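Local coordinates for protein TonB-dependent siderophore receptor (Pseudomonas aeruginosa 39016, PDB 5NEC) that probably takes up iron-loaded siderophores across the outer membrane, using energy relayed by TonB, through a beta-barrel closed by a plug domain, at residues Ser642-Tyr647 and Gly658-Asp663; Asp64-Ser69 and Asn698-Phe703; Ala600-Leu605 and Pro637-Ser642; Leu550-Ala555 and Leu586-Lys591; Thr76-Thr81 and Val129-Asn134. One frame throughout, in Å; residues are numbered along the deposited sequence.

Contact 1 (Ser642-Tyr647 and Gly658-Asp663); sequences SLWTTY and GAFYVD
Two aromatic rings, Trp644 and Phe660, sit on the same face of this strand pair, and neither stacks squarely on anything across it. Ser642 OG lies at the edge of the Phe660 ring, close to its plane, 3.7 Å from Phe660 CD1. The far end of that ring meets Trp644 at a slant, Phe660 CZ lying 4.3 Å from Trp644 CE3. The six-membered part of the indole in turn comes obliquely onto the backbone of Gly658, with Trp644 CE3 3.7 Å from Gly658 N. The torsions account for these meetings: Trp644 has CG anti to its own N (chi1 -180°), which carries the indole across to the neighbouring strand, and Phe660 has CG beside its N (chi1 -50°), which brings the ring edge up to Ser642. Because residue 658 is a glycine, the indole can settle against bare main chain. The framework is a beta hairpin of the barrel wall, strands 639-650 and 653-666, running antiparallel with axes 4.8 Å apart. Leu643 and Ala659 form the hydrogen-bonded pair: Leu643 N donates to Ala659 O over 3.0 Å, and Ala659 N to Leu643 O over the same distance. Leu643 O also receives a short CA-H contact from Gly658. The side chains of this pair turn to the face away from the rings. On the ring face the polar ends are taken up by the N-terminal part of the chain: Trp644 NE1 bonds to Tyr33 OH, whose ring also meets the indole, and Ser642 OG bonds to the carbonyl oxygen of Arg75.

Contact 2 (Asp64-Ser69 and Asn698-Phe703); sequences DTAAVS and NVQNVF
A Schellman motif ends helix 59-64 of the plug, and two side-chain amides of barrel strand 693-700, Asn698 and Gln700, reach across to the carbonyls of Asp64 and Thr65 at its C-terminal end. Ala66, with its positive phi of 54°, takes the chain out of the helix. Asn698 ND2 donates to Asp64 O over 3.0 Å in a nearly straight bond, 168° at the hydrogen, and the acceptor lies within the amide plane of Asn698. Gln700 NE2 binds Thr65 O at 2.9 Å, again with the acceptor close to the plane of the donating amide. The glutamine chain is bent at chi2 (-67°), a fold that offers its amide to the next carbonyl along. Beside these bonds the Ala66 methyl packs on the oxygen side of the asparagine amide, with Ala66 CB 3.5 Å from Asn698 OD1. That oxygen is itself held by Gln696 NE2, a second-shell bond that helps fix how the Asn698 amide is turned. Some 630 residues of chain separate the partners, so plug and barrel meet here through tertiary contact. Neutral N-H groups thus cover carbonyls at a helix C-terminus, where they would also suit its partial negative charge, and the plug edge is held to the wall without a salt bridge between the two segments.

Contact 3 (Ala600-Leu605 and Pro637-Ser642); sequences AGYSYL and PKNSFS
Tyr602 can be followed atom by atom along the seam with Asn639 and Ser640. From CB, with CG anti to the backbone N (chi1 168°), the ring swings over to the neighbouring strand. Tyr602 CD1 comes obliquely to within 3.3 Å of Ser640 O; CE1 is about equally far from that carbonyl oxygen and Asn639 OD1; CZ is 3.7 Å from Asn639 OD1; and the hydroxyl at the tip donates to the same OD1 over 2.7 Å. Ring and amide planes are 29° apart. Asn639 OD1 also lies at the edge of the Tyr604 ring, 3.6 Å from Tyr604 CD1, so one amide oxygen is shared by two tyrosines, while the amide nitrogen is bound by Asp663 OD2. Tyr604 runs side by side with the chain of Lys638, extended up to CE and bent only at its last torsion, Tyr604 OH being 3.5 Å from Lys638 NZ. On the opposite face, among Ser603, Ser640 and Ser642, the chemistry changes. A water hydrogen-bonds Ser603 OG at 2.8 Å and Ser640 OG at 3.1 Å and can also donate to Pro637 O, although it has more acceptors in reach than protons, so that it probably links both strands to the loop entering the second one. Pro78 of the plug packs on all three serines. Paired backbone bonds at Gly601-Ser642 and Ser603-Ser640, closed off by Leu605 N to Lys638 O at 2.8 Å, make this an antiparallel seam in the barrel wall of a TonB-dependent receptor, its serine face turned to the plug.

Contact 4 (Leu550-Ala555 and Leu586-Lys591); sequences LELSAA and LSASGK
Strands 550-561 and 579-589 are antiparallel neighbours in the barrel wall, and the contact joins Leu550-Ala555 to Leu586-Lys591, the later part of the second strand and the corner after it. Backbone hydrogen bonds come first. The Glu551-Ser589 pair exchanges two, with Glu551 N 2.8 Å from Ser589 O and close to straight at 174°; the Ser553-Ser587 pair exchanges two more, Ser553 N to Ser587 O measuring 2.9 Å. In the return bond Ser587 N lies well above the carbonyl plane of Ser553, 39° out of it. CA-H groups of Leu550, Leu552, Leu586 and Ala588 add weaker contacts to the same carbonyls. Apolar packing occupies the face of Leu552, Ala554, Leu586 and Ala588, where each leucine reaches over to an alanine: Leu552 CD2 touches Ala588 CB at 3.5 Å, and Leu586 CD2 meets Ala554 CB at 3.8 Å. Both leucines have CG beside the backbone N, which aims one methyl across the seam. This face lies on the surface and, in an outer-membrane barrel, probably meets lipid. Polar side chains line the other face. Ser553 and Ser587 touch through their CB atoms, and Ser589 OG lies 3.6 Å from Glu551 CB; its hydrogen-bond partner is Asn34 OD1, so this side looks in on the N-terminal part of the chain. Gly590, with a positive phi of 125°, then turns the strand a corner. Past it the chain still runs beside Leu550, whose CB comes within 3.3 Å of Lys591 O.

Contact 5 (Thr76-Thr81 and Val129-Asn134); sequences TVPGIT and VSKGPN
Ile80 and Val129 make the tight part of this contact, a methyl-to-methyl meeting within the plug domain. Ile80 CD1 and Val129 CG1 come tip to tip at 3.6 Å, and both side chains are set up for it: the isoleucine is extended at chi2 (-172°), so its terminal methyl stands well out from the main chain, while Val129 holds CG1 anti to its backbone N. Here Val129 lies near the end of strand 124-130, whose neighbour in the plug sheet is strand 54-57, and Ile80 belongs to the region of strand 80-83, in a separate small sheet. The backbones stay well apart, with Val77 CA and Val129 CA at 8.5 Å, and no hydrogen bond joins the segments. Away from this spot the fit slackens. Val77 CG2 and Val129 CG2 barely meet at 4.5 Å, although Val77 is also packed against Thr55 and Val57 of the central sheet. Lys131 covers the rest. Bent at chi2 (-133°), its chain slants across Val77, with Lys131 CE 3.9 Å from Val77 CG1, and Lys131 NZ ends 3.6 Å from Pro78 O, a distance at which no hydrogen bond is counted. The proline ring itself turns the other way, to the barrel wall, so these few plug residues lie between the plug's own interior and the wall. The branched residues therefore cohere through van der Waals contact and the burial of apolar surface, whereas the lysine lends its aliphatic part to the apolar packing and probably gains a modest electrostatic benefit from the nearby carbonyl.

Contacts 1, 3 and 4 hold neighbouring strands of one barrel wall: contacts 1 and 3 share strand 639-650 and Ser642, and strand 596-609 of contact 3 bonds to strand 579-589 of contact 4. Burial falls along this series, from contact 1, pressed against the plug, to contact 4 at the surface. Contact 5 lies deepest, within the plug, and lacks hydrogen bonds between its segments, whereas the wall contacts depend on paired backbone bonds. Contact 2, also buried, crosses from plug to barrel through side-chain amides. Plug residues touch the wall contacts directly: Trp644 of contact 1 packs on Asp64 and Thr65 of contact 2, and Phe660 lies against Thr76 of contact 5.

Contact 1 (Ser642-Tyr647 and Gly658-Asp663)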
# COMPACT_ATOMS: atom_id res chain seq x y z
N SER A 642 -13.09 -9.61 -3.91
CA SER A 642 -11.94 -10.44 -3.56
C SER A 642 -12.42 -11.56 -2.66
O SER A 642 -13.12 -11.32 -1.67
CB SER A 642 -10.89 -9.60 -2.81
OG SER A 642 -10.37 -8.54 -3.62
N LEU A 643 -12.06 -12.80 -3.00
CA LEU A 643 -12.37 -13.98 -2.21
C LEU A 643 -11.09 -14.75 -2.07
O LEU A 643 -10.48 -15.10 -3.08
CB LEU A 643 -13.40 -14.86 -2.93
CG LEU A 643 -13.64 -16.26 -2.32
CD1 LEU A 643 -14.16 -16.12 -0.90
CD2 LEU A 643 -14.61 -17.07 -3.15
N TRP A 644 -10.67 -15.01 -0.83
CA TRP A 644 -9.58 -15.95 -0.55
C TRP A 644 -10.10 -17.00 0.42
O TRP A 644 -10.70 -16.66 1.44
CB TRP A 644 -8.37 -15.25 0.07
CG TRP A 644 -7.25 -16.20 0.36
CD1 TRP A 644 -6.90 -16.72 1.57
CD2 TRP A 644 -6.36 -16.79 -0.60
NE1 TRP A 644 -5.84 -17.57 1.43
CE2 TRP A 644 -5.49 -17.64 0.11
CE3 TRP A 644 -6.21 -16.66 -1.99
CZ2 TRP A 644 -4.47 -18.37 -0.52
CZ3 TRP A 644 -5.20 -17.37 -2.62
CH2 TRP A 644 -4.34 -18.23 -1.89
N THR A 645 -9.87 -18.27 0.09
CA THR A 645 -10.35 -19.37 0.92
C THR A 645 -9.37 -20.54 0.99
O THR A 645 -8.70 -20.86 0.01
CB THR A 645 -11.72 -19.86 0.43
OG1 THR A 645 -12.24 -20.81 1.36
CG2 THR A 645 -11.65 -20.52 -0.96
N THR A 646 -9.28 -21.16 2.17
CA THR A 646 -8.52 -22.39 2.36
C THR A 646 -9.37 -23.47 3.00
O THR A 646 -10.29 -23.18 3.78
CB THR A 646 -7.25 -22.17 3.20
OG1 THR A 646 -7.59 -21.59 4.46
CG2 THR A 646 -6.28 -21.27 2.44
N TYR A 647 -9.07 -24.71 2.64
CA TYR A 647 -9.78 -25.88 3.17
C TYR A 647 -8.76 -26.91 3.65
O TYR A 647 -7.89 -27.31 2.89
CB TYR A 647 -10.69 -26.48 2.10
CG TYR A 647 -11.68 -27.46 2.67
CD1 TYR A 647 -12.84 -27.00 3.32
CD2 TYR A 647 -11.47 -28.84 2.59
CE1 TYR A 647 -13.76 -27.89 3.85
CE2 TYR A 647 -12.38 -29.74 3.13
CZ TYR A 647 -13.52 -29.26 3.75
OH TYR A 647 -14.44 -30.13 4.29
N GLY A 658 -8.16 -18.24 -4.73
CA GLY A 658 -8.78 -16.94 -4.71
C GLY A 658 -9.35 -16.58 -6.05
O GLY A 658 -8.83 -16.99 -7.08
N ALA A 659 -10.44 -15.82 -6.02
CA ALA A 659 -11.02 -15.22 -7.21
C ALA A 659 -11.11 -13.72 -6.95
O ALA A 659 -11.61 -13.29 -5.91
CB ALA A 659 -12.41 -15.79 -7.47
N PHE A 660 -10.60 -12.93 -7.90
CA PHE A 660 -10.56 -11.48 -7.74
C PHE A 660 -11.15 -10.84 -8.98
O PHE A 660 -10.70 -11.13 -10.08
CB PHE A 660 -9.11 -11.02 -7.52
CG PHE A 660 -8.40 -11.78 -6.44
CD1 PHE A 660 -8.55 -11.43 -5.11
CD2 PHE A 660 -7.59 -12.88 -6.75
CE1 PHE A 660 -7.90 -12.14 -4.11
CE2 PHE A 660 -6.95 -13.60 -5.76
CZ PHE A 660 -7.10 -13.23 -4.43
N TYR A 661 -12.15 -9.99 -8.80
CA TYR A 661 -12.68 -9.18 -9.90
C TYR A 661 -12.39 -7.69 -9.65
O TYR A 661 -12.53 -7.19 -8.52
CB TYR A 661 -14.19 -9.44 -10.09
CG TYR A 661 -14.82 -8.53 -11.11
CD1 TYR A 661 -14.74 -8.81 -12.47
CD2 TYR A 661 -15.49 -7.36 -10.72
CE1 TYR A 661 -15.31 -7.98 -13.41
CE2 TYR A 661 -16.07 -6.52 -11.65
CZ TYR A 661 -15.97 -6.84 -13.00
OH TYR A 661 -16.53 -6.01 -13.94
N VAL A 662 -11.97 -6.99 -10.69
CA VAL A 662 -11.86 -5.52 -10.66
C VAL A 662 -12.52 -4.99 -11.94
O VAL A 662 -12.17 -5.41 -13.02
CB VAL A 662 -10.39 -5.04 -10.58
CG1 VAL A 662 -10.31 -3.52 -10.65
CG2 VAL A 662 -9.72 -5.52 -9.31
N ASP A 663 -13.46 -4.06 -11.77
CA ASP A 663 -14.19 -3.41 -12.87
C ASP A 663 -13.23 -2.50 -13.65
O ASP A 663 -12.08 -2.31 -13.23
CB ASP A 663 -15.33 -2.58 -12.25
CG ASP A 663 -16.48 -2.31 -13.18
OD1 ASP A 663 -16.31 -2.33 -14.42
OD2 ASP A 663 -17.58 -2.05 -12.64

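Contact 2 (Asp64-Ser69 and Asn698-Phe703)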
# COMPACT_ATOMS: atom_id res chain seq x y z
N ASP A 64 -0.30 -17.47 3.15
CA ASP A 64 -1.07 -18.40 2.29
C ASP A 64 -1.15 -17.94 0.82
O ASP A 64 -1.14 -18.79 -0.08
CB ASP A 64 -2.49 -18.64 2.83
CG ASP A 64 -2.53 -19.45 4.14
OD1 ASP A 64 -1.52 -20.08 4.52
OD2 ASP A 64 -3.58 -19.44 4.81
N THR A 65 -1.22 -16.63 0.60
CA THR A 65 -1.17 -16.04 -0.75
C THR A 65 0.26 -15.93 -1.30
O THR A 65 0.43 -15.66 -2.48
CB THR A 65 -1.85 -14.64 -0.82
OG1 THR A 65 -1.16 -13.70 0.02
CG2 THR A 65 -3.33 -14.71 -0.42
N ALA A 66 1.26 -16.13 -0.45
CA ALA A 66 2.69 -15.95 -0.81
C ALA A 66 2.98 -14.56 -1.40
O ALA A 66 3.82 -14.42 -2.28
CB ALA A 66 3.16 -17.05 -1.73
N ALA A 67 2.30 -13.54 -0.88
CA ALA A 67 2.51 -12.15 -1.26
C ALA A 67 3.95 -11.74 -1.00
O ALA A 67 4.46 -11.99 0.09
CB ALA A 67 1.57 -11.25 -0.47
N VAL A 68 4.58 -11.12 -1.99
CA VAL A 68 5.97 -10.63 -1.85
C VAL A 68 6.03 -9.10 -1.74
O VAL A 68 7.13 -8.54 -1.71
CB VAL A 68 6.90 -11.15 -2.98
CG1 VAL A 68 6.96 -12.67 -2.94
CG2 VAL A 68 6.46 -10.68 -4.36
N SER A 69 4.88 -8.44 -1.71
CA SER A 69 4.84 -6.98 -1.57
C SER A 69 3.52 -6.53 -0.98
O SER A 69 2.57 -7.31 -0.87
CB SER A 69 5.06 -6.29 -2.92
OG SER A 69 3.92 -6.44 -3.74
N ASN A 698 2.09 -22.26 -4.83
CA ASN A 698 1.15 -21.21 -5.23
C ASN A 698 1.14 -21.08 -6.74
O ASN A 698 2.20 -21.07 -7.38
CB ASN A 698 1.54 -19.88 -4.59
CG ASN A 698 1.21 -19.82 -3.12
OD1 ASN A 698 1.99 -20.27 -2.27
ND2 ASN A 698 0.04 -19.25 -2.82
N VAL A 699 -0.05 -20.97 -7.31
CA VAL A 699 -0.21 -20.64 -8.72
C VAL A 699 -0.94 -19.31 -8.75
O VAL A 699 -2.09 -19.22 -8.30
CB VAL A 699 -0.96 -21.75 -9.49
CG1 VAL A 699 -1.09 -21.40 -10.97
CG2 VAL A 699 -0.21 -23.07 -9.37
N GLN A 700 -0.26 -18.28 -9.23
CA GLN A 700 -0.80 -16.94 -9.31
C GLN A 700 -1.25 -16.73 -10.74
O GLN A 700 -0.47 -17.00 -11.66
CB GLN A 700 0.25 -15.87 -8.97
CG GLN A 700 1.10 -16.13 -7.74
CD GLN A 700 0.34 -16.09 -6.42
OE1 GLN A 700 -0.90 -16.12 -6.38
NE2 GLN A 700 1.09 -16.03 -5.33
N ASN A 701 -2.48 -16.23 -10.91
CA ASN A 701 -3.05 -15.95 -12.22
C ASN A 701 -3.10 -17.28 -12.99
O ASN A 701 -2.36 -17.50 -13.93
CB ASN A 701 -2.23 -14.88 -12.93
CG ASN A 701 -2.94 -14.28 -14.12
OD1 ASN A 701 -4.01 -14.74 -14.53
ND2 ASN A 701 -2.33 -13.25 -14.70
N VAL A 702 -4.00 -18.15 -12.54
CA VAL A 702 -4.08 -19.54 -12.99
C VAL A 702 -4.34 -19.62 -14.49
O VAL A 702 -3.74 -20.44 -15.17
CB VAL A 702 -5.14 -20.35 -12.21
CG1 VAL A 702 -5.35 -21.74 -12.83
CG2 VAL A 702 -4.74 -20.49 -10.75
N PHE A 703 -5.20 -18.75 -15.00
CA PHE A 703 -5.55 -18.74 -16.43
C PHE A 703 -4.68 -17.80 -17.30
O PHE A 703 -4.98 -17.60 -18.47
CB PHE A 703 -7.07 -18.48 -16.56
CG PHE A 703 -7.91 -19.54 -15.89
CD1 PHE A 703 -8.06 -20.80 -16.48
CD2 PHE A 703 -8.50 -19.32 -14.65
CE1 PHE A 703 -8.82 -21.79 -15.86
CE2 PHE A 703 -9.25 -20.31 -14.02
CZ PHE A 703 -9.40 -21.55 -14.62

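Contact 3 (Ala600-Leu605 and Pro637-Ser642)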
# COMPACT_ATOMS: atom_id res chain seq x y z
N ALA A 600 -12.68 -12.32 2.57
CA ALA A 600 -13.42 -11.88 1.39
C ALA A 600 -14.12 -10.54 1.58
O ALA A 600 -14.45 -10.18 2.69
CB ALA A 600 -14.43 -12.95 0.97
N GLY A 601 -14.30 -9.80 0.49
CA GLY A 601 -15.04 -8.54 0.52
C GLY A 601 -15.62 -8.14 -0.82
O GLY A 601 -15.19 -8.61 -1.86
N TYR A 602 -16.62 -7.27 -0.79
CA TYR A 602 -17.19 -6.68 -2.00
C TYR A 602 -17.20 -5.18 -1.80
O TYR A 602 -17.43 -4.71 -0.69
CB TYR A 602 -18.62 -7.21 -2.29
CG TYR A 602 -19.34 -6.39 -3.37
CD1 TYR A 602 -19.04 -6.55 -4.73
CD2 TYR A 602 -20.27 -5.41 -3.02
CE1 TYR A 602 -19.67 -5.77 -5.70
CE2 TYR A 602 -20.90 -4.64 -3.98
CZ TYR A 602 -20.60 -4.82 -5.31
OH TYR A 602 -21.24 -4.03 -6.24
N SER A 603 -16.95 -4.43 -2.87
CA SER A 603 -16.91 -2.97 -2.82
C SER A 603 -17.66 -2.39 -4.02
O SER A 603 -17.41 -2.79 -5.15
CB SER A 603 -15.45 -2.50 -2.80
OG SER A 603 -15.34 -1.10 -3.05
N TYR A 604 -18.59 -1.49 -3.73
CA TYR A 604 -19.30 -0.72 -4.73
C TYR A 604 -18.99 0.75 -4.48
O TYR A 604 -19.21 1.25 -3.38
CB TYR A 604 -20.82 -0.96 -4.63
CG TYR A 604 -21.64 -0.08 -5.55
CD1 TYR A 604 -21.80 -0.39 -6.89
CD2 TYR A 604 -22.25 1.09 -5.06
CE1 TYR A 604 -22.56 0.43 -7.73
CE2 TYR A 604 -23.01 1.92 -5.88
CZ TYR A 604 -23.17 1.57 -7.22
OH TYR A 604 -23.90 2.38 -8.04
N LEU A 605 -18.46 1.43 -5.49
CA LEU A 605 -18.08 2.82 -5.39
C LEU A 605 -18.72 3.57 -6.54
O LEU A 605 -18.33 3.40 -7.70
CB LEU A 605 -16.55 2.94 -5.46
CG LEU A 605 -15.80 2.24 -4.32
CD1 LEU A 605 -14.30 2.22 -4.58
CD2 LEU A 605 -16.08 2.93 -2.99
N PRO A 637 -12.56 1.72 -9.16
CA PRO A 637 -13.43 0.74 -9.81
C PRO A 637 -14.80 0.75 -9.15
O PRO A 637 -14.90 0.79 -7.93
CB PRO A 637 -12.73 -0.60 -9.55
CG PRO A 637 -11.90 -0.37 -8.33
CD PRO A 637 -11.50 1.08 -8.37
N LYS A 638 -15.83 0.74 -9.98
CA LYS A 638 -17.19 0.82 -9.51
C LYS A 638 -17.54 -0.43 -8.70
O LYS A 638 -18.13 -0.32 -7.65
CB LYS A 638 -18.14 0.99 -10.70
CG LYS A 638 -19.53 1.43 -10.36
CD LYS A 638 -20.31 1.69 -11.63
CE LYS A 638 -21.76 2.05 -11.34
NZ LYS A 638 -21.85 3.41 -10.74
N ASN A 639 -17.15 -1.59 -9.22
CA ASN A 639 -17.31 -2.90 -8.59
C ASN A 639 -15.96 -3.60 -8.38
O ASN A 639 -15.13 -3.65 -9.29
CB ASN A 639 -18.16 -3.79 -9.49
CG ASN A 639 -19.59 -3.30 -9.61
OD1 ASN A 639 -20.31 -3.21 -8.61
ND2 ASN A 639 -20.02 -2.99 -10.81
N SER A 640 -15.74 -4.18 -7.20
CA SER A 640 -14.62 -5.11 -7.04
C SER A 640 -14.97 -6.17 -6.01
O SER A 640 -15.77 -5.94 -5.11
CB SER A 640 -13.31 -4.38 -6.68
OG SER A 640 -13.51 -3.35 -5.73
N PHE A 641 -14.38 -7.34 -6.19
CA PHE A 641 -14.68 -8.50 -5.37
C PHE A 641 -13.38 -9.28 -5.17
O PHE A 641 -12.65 -9.56 -6.13
CB PHE A 641 -15.77 -9.35 -6.07
CG PHE A 641 -16.02 -10.70 -5.42
CD1 PHE A 641 -15.22 -11.80 -5.71
CD2 PHE A 641 -17.08 -10.86 -4.51
CE1 PHE A 641 -15.46 -13.03 -5.12
CE2 PHE A 641 -17.32 -12.10 -3.91
CZ PHE A 641 -16.51 -13.19 -4.22
N SER A 642 -13.09 -9.61 -3.91
CA SER A 642 -11.94 -10.44 -3.56
C SER A 642 -12.42 -11.56 -2.66
O SER A 642 -13.12 -11.32 -1.67
CB SER A 642 -10.89 -9.60 -2.81
OG SER A 642 -10.37 -8.54 -3.62
O HOH W 1 -15.21 -0.82 -5.84

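Contact 4 (Leu550-Ala555 and Leu586-Lys591)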
# COMPACT_ATOMS: atom_id res chain seq x y z
N LEU A 550 -15.83 -16.02 13.04
CA LEU A 550 -16.28 -15.52 11.74
C LEU A 550 -16.86 -14.12 11.94
O LEU A 550 -17.83 -13.98 12.67
CB LEU A 550 -17.37 -16.43 11.17
CG LEU A 550 -17.94 -16.09 9.78
CD1 LEU A 550 -16.88 -16.24 8.70
CD2 LEU A 550 -19.16 -16.95 9.46
N GLU A 551 -16.28 -13.11 11.30
CA GLU A 551 -16.82 -11.75 11.36
C GLU A 551 -17.45 -11.39 10.00
O GLU A 551 -16.80 -11.52 8.98
CB GLU A 551 -15.73 -10.74 11.76
CG GLU A 551 -15.38 -10.72 13.27
CD GLU A 551 -15.18 -9.32 13.89
OE1 GLU A 551 -16.04 -8.44 13.63
OE2 GLU A 551 -14.18 -9.12 14.64
N LEU A 552 -18.73 -11.00 10.01
CA LEU A 552 -19.39 -10.46 8.82
C LEU A 552 -19.63 -8.96 9.01
O LEU A 552 -19.93 -8.54 10.11
CB LEU A 552 -20.71 -11.19 8.56
CG LEU A 552 -20.62 -12.71 8.39
CD1 LEU A 552 -21.96 -13.28 7.96
CD2 LEU A 552 -19.56 -13.11 7.38
N SER A 553 -19.47 -8.18 7.93
CA SER A 553 -19.60 -6.72 7.95
C SER A 553 -20.42 -6.22 6.76
O SER A 553 -20.36 -6.80 5.68
CB SER A 553 -18.22 -6.04 7.85
OG SER A 553 -17.52 -6.06 9.08
N ALA A 554 -21.14 -5.13 6.97
CA ALA A 554 -21.81 -4.44 5.88
C ALA A 554 -21.79 -2.96 6.20
O ALA A 554 -22.03 -2.59 7.34
CB ALA A 554 -23.24 -4.93 5.72
N ALA A 555 -21.46 -2.12 5.22
CA ALA A 555 -21.48 -0.66 5.41
C ALA A 555 -21.99 0.06 4.17
O ALA A 555 -21.84 -0.41 3.05
CB ALA A 555 -20.10 -0.14 5.82
N LEU A 586 -19.00 -4.94 1.86
CA LEU A 586 -19.33 -6.18 2.55
C LEU A 586 -18.04 -6.93 2.85
O LEU A 586 -17.19 -7.01 1.98
CB LEU A 586 -20.23 -7.06 1.66
CG LEU A 586 -21.50 -6.43 1.08
CD1 LEU A 586 -22.20 -7.44 0.17
CD2 LEU A 586 -22.41 -5.94 2.19
N SER A 587 -17.90 -7.49 4.06
CA SER A 587 -16.74 -8.35 4.41
C SER A 587 -17.14 -9.63 5.12
O SER A 587 -18.13 -9.69 5.84
CB SER A 587 -15.77 -7.62 5.34
OG SER A 587 -15.62 -6.27 4.99
N ALA A 588 -16.30 -10.65 4.94
CA ALA A 588 -16.39 -11.90 5.66
C ALA A 588 -14.96 -12.34 5.97
O ALA A 588 -14.13 -12.40 5.06
CB ALA A 588 -17.12 -12.95 4.83
N SER A 589 -14.68 -12.67 7.23
CA SER A 589 -13.33 -12.98 7.68
C SER A 589 -13.34 -14.02 8.81
O SER A 589 -13.90 -13.75 9.87
CB SER A 589 -12.62 -11.69 8.11
OG SER A 589 -13.15 -11.11 9.28
N GLY A 590 -12.72 -15.18 8.57
CA GLY A 590 -12.56 -16.24 9.57
C GLY A 590 -13.10 -17.62 9.15
O GLY A 590 -13.13 -17.94 7.97
N LYS A 591 -13.51 -18.43 10.13
CA LYS A 591 -13.93 -19.83 9.91
C LYS A 591 -15.41 -19.97 9.57
O LYS A 591 -16.27 -19.44 10.27
CB LYS A 591 -13.59 -20.71 11.12
CG LYS A 591 -12.10 -21.03 11.17
CD LYS A 591 -11.65 -21.77 12.40
CE LYS A 591 -10.13 -21.79 12.43
NZ LYS A 591 -9.59 -22.55 13.59

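Contact 5 (Thr76-Thr81 and Val129-Asn134)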
# COMPACT_ATOMS: atom_id res chain seq x y z
N THR A 76 -6.27 -8.78 -1.81
CA THR A 76 -7.31 -9.39 -0.97
C THR A 76 -8.36 -8.42 -0.39
O THR A 76 -9.36 -8.86 0.13
CB THR A 76 -6.70 -10.19 0.22
OG1 THR A 76 -5.79 -9.37 0.97
CG2 THR A 76 -5.97 -11.42 -0.28
N VAL A 77 -8.12 -7.12 -0.46
CA VAL A 77 -9.07 -6.13 0.04
C VAL A 77 -9.57 -5.32 -1.15
O VAL A 77 -8.83 -4.49 -1.69
CB VAL A 77 -8.43 -5.21 1.08
CG1 VAL A 77 -9.43 -4.17 1.57
CG2 VAL A 77 -7.90 -6.03 2.25
N PRO A 78 -10.84 -5.51 -1.55
CA PRO A 78 -11.34 -4.90 -2.79
C PRO A 78 -11.48 -3.40 -2.70
O PRO A 78 -11.67 -2.85 -1.62
CB PRO A 78 -12.72 -5.54 -2.94
CG PRO A 78 -13.18 -5.74 -1.52
CD PRO A 78 -11.93 -6.11 -0.75
N GLY A 79 -11.36 -2.74 -3.84
CA GLY A 79 -11.50 -1.27 -3.92
C GLY A 79 -10.25 -0.44 -3.61
O GLY A 79 -10.33 0.79 -3.48
N ILE A 80 -9.11 -1.09 -3.44
CA ILE A 80 -7.84 -0.40 -3.23
C ILE A 80 -7.09 -0.55 -4.54
O ILE A 80 -6.71 -1.66 -4.90
CB ILE A 80 -7.02 -1.01 -2.06
CG1 ILE A 80 -7.86 -1.03 -0.79
CG2 ILE A 80 -5.72 -0.23 -1.84
CD1 ILE A 80 -7.08 -1.43 0.43
N THR A 81 -6.93 0.54 -5.27
CA THR A 81 -6.17 0.54 -6.51
C THR A 81 -4.94 1.41 -6.36
O THR A 81 -4.89 2.32 -5.55
CB THR A 81 -7.01 1.05 -7.69
OG1 THR A 81 -7.23 2.46 -7.55
CG2 THR A 81 -8.34 0.33 -7.72
N VAL A 129 -6.28 -1.73 7.22
CA VAL A 129 -6.88 -0.82 6.24
C VAL A 129 -8.08 -0.10 6.86
O VAL A 129 -9.11 -0.71 7.07
CB VAL A 129 -7.35 -1.58 4.97
CG1 VAL A 129 -7.73 -0.62 3.85
CG2 VAL A 129 -6.26 -2.53 4.50
N SER A 130 -7.94 1.19 7.13
CA SER A 130 -9.07 2.06 7.50
C SER A 130 -9.66 2.69 6.26
O SER A 130 -8.98 3.43 5.56
CB SER A 130 -8.61 3.17 8.44
OG SER A 130 -8.43 2.64 9.73
N LYS A 131 -10.93 2.42 5.98
CA LYS A 131 -11.54 2.85 4.72
C LYS A 131 -12.12 4.26 4.77
O LYS A 131 -12.12 4.95 3.77
CB LYS A 131 -12.55 1.82 4.23
CG LYS A 131 -11.94 0.42 4.14
CD LYS A 131 -12.25 -0.29 2.84
CE LYS A 131 -12.20 -1.80 3.01
NZ LYS A 131 -12.71 -2.50 1.79
N GLY A 132 -12.59 4.70 5.92
CA GLY A 132 -12.98 6.10 6.11
C GLY A 132 -11.97 6.75 7.02
O GLY A 132 -11.00 6.11 7.42
N PRO A 133 -12.19 8.03 7.36
CA PRO A 133 -11.21 8.76 8.18
C PRO A 133 -11.10 8.25 9.63
O PRO A 133 -11.99 7.54 10.12
CB PRO A 133 -11.71 10.20 8.14
CG PRO A 133 -13.18 10.06 7.93
CD PRO A 133 -13.36 8.87 7.03
N ASN A 134 -9.98 8.63 10.26
CA ASN A 134 -9.67 8.27 11.64
C ASN A 134 -8.73 9.34 12.24
O ASN A 134 -7.53 9.35 11.95
CB ASN A 134 -9.03 6.87 11.68
CG ASN A 134 -8.83 6.32 13.09
OD1 ASN A 134 -9.06 7.00 14.08
ND2 ASN A 134 -8.37 5.07 13.17